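Side-chain contacts in XC6422 protein (Xanthomonas campestris, PDB 2FUK), which is a small alpha/beta-hydrolase without a lid that probably acts as a serine hydrolase, its natural substrate not being established: residues 160-165 with 173-178; 76-81 with 94-99. All coordinates share one frame; numbering follows the deposited sequence.

Contact 1 (160-165 with 173-178); sequences VIQGDA and AVYDWL
Tyr175 reaches out from helix 173-178 to Asp164, in the segment that continues strand 160-163, and its hydroxyl donates a hydrogen bond to Asp164 OD2, 2.6 Å from Tyr175 OH. The carboxylate oxygen sits at the rim of the phenol, in the ring plane and beside Tyr175 CE2, whereas the hydroxyl comes to OD2 from above the carboxylate, 58° out of its plane. Ring and carboxylate planes are 75° apart. A chi1 of -50° sets Tyr175 CG beside the backbone N of its own residue, and from there the ring extends to Asp164. Asp164 has a second partner: its OD1 forms a salt bridge with Arg189 of the next strand, so the carboxylate joins tyrosine and arginine and would probably be held in its charged form.

Gln162 crosses the phenol end, its CG 3.5 Å from Tyr175 OH, with the amide plane steeply inclined to the ring. Its chain then bends at chi2, bringing the amide against Val174, whose CG2 branch does the touching. Strand 160-163 and this helix are the first two members of a beta-alpha-beta crossover that strand 186-190 completes in the central sheet of the alpha/beta-hydrolase fold; the axes of these short segments come within 10.6 Å and run roughly antiparallel. The side chain of Gln162 also borders what is probably the Ser-His-Asp triad of the fold. Further back along the strand the contact turns wholly apolar: Val160 and Leu178 meet tip to tip, Val160 CG1 lying 4.2 Å from Leu178 CD1. Pro185 touches both side chains, and Leu187 of the neighbouring strand packs against Val160 and Tyr175.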
# COMPACT_ATOMS: atom_id res chain seq x y z
N VAL A 160 6.70 -1.52 -19.19
CA VAL A 160 6.76 -0.07 -19.40
C VAL A 160 5.44 0.55 -18.94
O VAL A 160 4.36 0.07 -19.30
CB VAL A 160 6.97 0.28 -20.90
CG1 VAL A 160 6.83 1.79 -21.09
CG2 VAL A 160 8.34 -0.18 -21.35
N ILE A 161 5.54 1.60 -18.14
CA ILE A 161 4.36 2.31 -17.65
C ILE A 161 4.51 3.76 -18.08
O ILE A 161 5.52 4.41 -17.80
CB ILE A 161 4.26 2.22 -16.11
CG1 ILE A 161 4.09 0.76 -15.71
CG2 ILE A 161 3.09 3.07 -15.61
CD1 ILE A 161 4.18 0.50 -14.24
N GLN A 162 3.49 4.27 -18.76
CA GLN A 162 3.54 5.64 -19.26
C GLN A 162 2.28 6.46 -18.99
O GLN A 162 1.17 6.01 -19.27
CB GLN A 162 3.80 5.61 -20.77
CG GLN A 162 3.76 6.98 -21.44
CD GLN A 162 4.91 7.86 -20.98
OE1 GLN A 162 4.72 9.04 -20.67
NE2 GLN A 162 6.10 7.29 -20.94
N GLY A 163 2.46 7.66 -18.46
CA GLY A 163 1.31 8.53 -18.23
C GLY A 163 0.93 9.12 -19.57
O GLY A 163 1.79 9.64 -20.28
N ASP A 164 -0.34 9.04 -19.93
CA ASP A 164 -0.77 9.56 -21.22
C ASP A 164 -0.98 11.07 -21.31
O ASP A 164 -1.38 11.58 -22.36
CB ASP A 164 -2.02 8.83 -21.69
CG ASP A 164 -1.72 7.85 -22.80
OD1 ASP A 164 -2.37 6.78 -22.84
OD2 ASP A 164 -0.85 8.14 -23.65
N ALA A 165 -0.71 11.77 -20.22
CA ALA A 165 -0.82 13.23 -20.19
C ALA A 165 0.52 13.80 -19.71
O ALA A 165 0.58 14.87 -19.10
CB ALA A 165 -1.95 13.66 -19.25
N ALA A 173 5.94 9.61 -28.56
CA ALA A 173 7.33 9.30 -28.90
C ALA A 173 7.68 7.91 -28.34
O ALA A 173 8.41 7.14 -28.96
CB ALA A 173 8.27 10.34 -28.32
N VAL A 174 7.15 7.63 -27.15
CA VAL A 174 7.37 6.34 -26.51
C VAL A 174 6.70 5.25 -27.34
O VAL A 174 7.31 4.25 -27.68
CB VAL A 174 6.78 6.33 -25.08
CG1 VAL A 174 6.90 4.94 -24.46
CG2 VAL A 174 7.52 7.36 -24.22
N TYR A 175 5.43 5.47 -27.66
CA TYR A 175 4.69 4.48 -28.44
C TYR A 175 5.29 4.26 -29.83
O TYR A 175 5.36 3.12 -30.30
CB TYR A 175 3.21 4.89 -28.53
CG TYR A 175 2.59 5.25 -27.20
CD1 TYR A 175 3.00 4.61 -26.02
CD2 TYR A 175 1.62 6.25 -27.10
CE1 TYR A 175 2.47 4.97 -24.79
CE2 TYR A 175 1.08 6.61 -25.86
CZ TYR A 175 1.51 5.97 -24.71
OH TYR A 175 1.01 6.32 -23.48
N ASP A 176 5.73 5.34 -30.48
CA ASP A 176 6.32 5.22 -31.81
C ASP A 176 7.58 4.36 -31.76
O ASP A 176 7.91 3.68 -32.72
CB ASP A 176 6.68 6.59 -32.39
CG ASP A 176 5.48 7.39 -32.85
OD1 ASP A 176 4.35 6.85 -32.88
OD2 ASP A 176 5.67 8.58 -33.20
N TRP A 177 8.28 4.42 -30.63
CA TRP A 177 9.51 3.66 -30.44
C TRP A 177 9.19 2.20 -30.12
O TRP A 177 9.77 1.28 -30.71
CB TRP A 177 10.34 4.30 -29.32
CG TRP A 177 11.38 3.41 -28.69
CD1 TRP A 177 12.38 2.74 -29.33
CD2 TRP A 177 11.50 3.09 -27.31
NE1 TRP A 177 13.13 2.03 -28.42
CE2 TRP A 177 12.61 2.23 -27.17
CE3 TRP A 177 10.78 3.46 -26.16
CZ2 TRP A 177 13.02 1.72 -25.93
CZ3 TRP A 177 11.19 2.96 -24.92
CH2 TRP A 177 12.30 2.10 -24.82
N LEU A 178 8.26 1.98 -29.19
CA LEU A 178 7.90 0.63 -28.79
C LEU A 178 7.29 -0.20 -29.92
O LEU A 178 7.48 -1.41 -29.96
CB LEU A 178 6.93 0.67 -27.61
CG LEU A 178 7.54 1.13 -26.28
CD1 LEU A 178 6.48 1.04 -25.17
CD2 LEU A 178 8.75 0.26 -25.94

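Contact 2 (76-81 with 94-99); sequences NFRSVG and QDDLRA
Arg78 grips Asp96 side-on through two nitrogens: NE donates to Asp96 OD2 at 3.0 Å, and NH2 donates to Asp96 OD1, also at 3.0 Å. Both acceptors lie close to the guanidinium plane, yet the carboxylate is turned 43° from it; NE meets OD2 on the syn side, while NH2 approaches OD1 from above the carboxylate. A third bond comes from the backbone, Arg78 N to Asp96 OD2 at 3.2 Å, reaching that oxygen from the opposite face to NE. With chi1 at 60°, Arg78 CG sits between the backbone N and carbonyl carbon, and a bend at chi3 brings NE back to OD2, which already accepts from the backbone N of the same residue.

The type II turn from Phe77 to Val80, closed by the bond from Val80 N to Phe77 O, presents the backbone N-H of Arg78 to Asp96. Asp96 OD2 lies at the edge of the Phe77 ring, 4.2 Å from Phe77 CD1, and this ring meets His44, Phe75 and Phe120 edge-to-face. Pro18 touches both Arg78 and Asp96. The salt bridge thus ties the loop after strand 71-75 to helix 92-107, while Phe77 reaches Cys43 on strand 38-43 and Val124 on helix 120-132.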
# COMPACT_ATOMS: atom_id res chain seq x y z
N ASN A 76 21.50 7.29 -4.83
CA ASN A 76 21.67 8.56 -5.52
C ASN A 76 22.78 8.46 -6.55
O ASN A 76 23.87 7.97 -6.25
CB ASN A 76 22.01 9.67 -4.52
CG ASN A 76 20.80 10.15 -3.75
OD1 ASN A 76 19.68 10.08 -4.25
ND2 ASN A 76 21.02 10.67 -2.55
N PHE A 77 22.49 8.89 -7.77
CA PHE A 77 23.49 8.89 -8.83
C PHE A 77 24.53 9.94 -8.44
O PHE A 77 24.27 10.78 -7.58
CB PHE A 77 22.86 9.30 -10.17
CG PHE A 77 22.10 8.19 -10.86
CD1 PHE A 77 22.72 6.99 -11.17
CD2 PHE A 77 20.77 8.38 -11.23
CE1 PHE A 77 22.02 5.98 -11.85
CE2 PHE A 77 20.07 7.38 -11.90
CZ PHE A 77 20.69 6.17 -12.22
N ARG A 78 25.69 9.88 -9.07
CA ARG A 78 26.74 10.84 -8.77
C ARG A 78 26.20 12.28 -8.80
O ARG A 78 25.34 12.61 -9.62
CB ARG A 78 27.88 10.69 -9.79
CG ARG A 78 27.44 10.92 -11.23
CD ARG A 78 28.55 10.57 -12.20
NE ARG A 78 28.99 9.19 -12.05
CZ ARG A 78 30.05 8.68 -12.66
NH1 ARG A 78 30.77 9.44 -13.47
NH2 ARG A 78 30.39 7.41 -12.47
N SER A 79 26.72 13.12 -7.90
CA SER A 79 26.34 14.53 -7.78
C SER A 79 25.05 14.81 -7.03
O SER A 79 24.77 15.96 -6.69
CB SER A 79 26.28 15.21 -9.16
OG SER A 79 24.99 15.10 -9.74
N VAL A 80 24.25 13.78 -6.75
CA VAL A 80 23.00 13.96 -6.03
C VAL A 80 23.16 13.64 -4.55
O VAL A 80 23.84 12.67 -4.19
CB VAL A 80 21.89 13.08 -6.65
CG1 VAL A 80 20.61 13.17 -5.82
CG2 VAL A 80 21.61 13.54 -8.07
N GLY A 81 22.55 14.45 -3.69
CA GLY A 81 22.66 14.24 -2.26
C GLY A 81 24.12 14.31 -1.89
O GLY A 81 24.80 15.29 -2.22
N GLN A 94 25.63 4.83 -15.52
CA GLN A 94 25.48 3.39 -15.76
C GLN A 94 26.52 2.65 -14.94
O GLN A 94 26.27 1.54 -14.47
CB GLN A 94 25.69 3.07 -17.24
CG GLN A 94 24.57 3.50 -18.15
CD GLN A 94 24.90 3.21 -19.60
OE1 GLN A 94 25.12 2.06 -19.98
NE2 GLN A 94 24.96 4.26 -20.42
N ASP A 95 27.68 3.27 -14.75
CA ASP A 95 28.74 2.66 -13.97
C ASP A 95 28.36 2.69 -12.49
O ASP A 95 28.69 1.77 -11.75
CB ASP A 95 30.07 3.38 -14.19
CG ASP A 95 30.49 3.38 -15.66
OD1 ASP A 95 30.19 2.40 -16.37
OD2 ASP A 95 31.14 4.37 -16.09
N ASP A 96 27.68 3.76 -12.07
CA ASP A 96 27.24 3.87 -10.68
C ASP A 96 26.26 2.73 -10.41
O ASP A 96 26.33 2.07 -9.38
CB ASP A 96 26.51 5.19 -10.42
CG ASP A 96 27.41 6.40 -10.52
OD1 ASP A 96 28.63 6.26 -10.33
OD2 ASP A 96 26.88 7.51 -10.77
N LEU A 97 25.35 2.53 -11.35
CA LEU A 97 24.35 1.47 -11.24
C LEU A 97 25.05 0.11 -11.17
O LEU A 97 24.66 -0.76 -10.39
CB LEU A 97 23.41 1.49 -12.44
CG LEU A 97 21.92 1.15 -12.27
CD1 LEU A 97 21.40 0.64 -13.60
CD2 LEU A 97 21.68 0.13 -11.17
N ARG A 98 26.09 -0.08 -11.98
CA ARG A 98 26.82 -1.35 -11.97
C ARG A 98 27.44 -1.63 -10.61
O ARG A 98 27.46 -2.77 -10.16
CB ARG A 98 27.92 -1.38 -13.05
CG ARG A 98 28.74 -2.68 -13.02
CD ARG A 98 29.26 -3.11 -14.39
NE ARG A 98 30.39 -2.31 -14.87
CZ ARG A 98 31.61 -2.35 -14.35
NH1 ARG A 98 31.87 -3.13 -13.31
NH2 ARG A 98 32.58 -1.62 -14.88
N ALA A 99 27.97 -0.59 -9.96
CA ALA A 99 28.59 -0.76 -8.66
C ALA A 99 27.56 -1.25 -7.64
O ALA A 99 27.85 -2.10 -6.80
CB ALA A 99 29.20 0.55 -8.19

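In the fold
Both contacts are largely buried. Contact 1 joins a sheet strand, and contact 2 the loop after one, to the helix that follows in the chain, but they share no element: their centres lie 25 Å apart, and their nearest atoms are about 13 Å apart. Contact 1 lies next to edge strand 186-190, contact 2 toward the opposite end of the strand order. Contact 1 spreads along strand and helix, passing from a tyrosine-aspartate hydrogen bond to apolar packing, with its aspartate partly exposed. Contact 2 concentrates its polar bonds on one buried carboxylate, held by side chain and backbone of a single arginine. Each also borders the probable catalytic machinery, through Gln162 and Phe77 respectively.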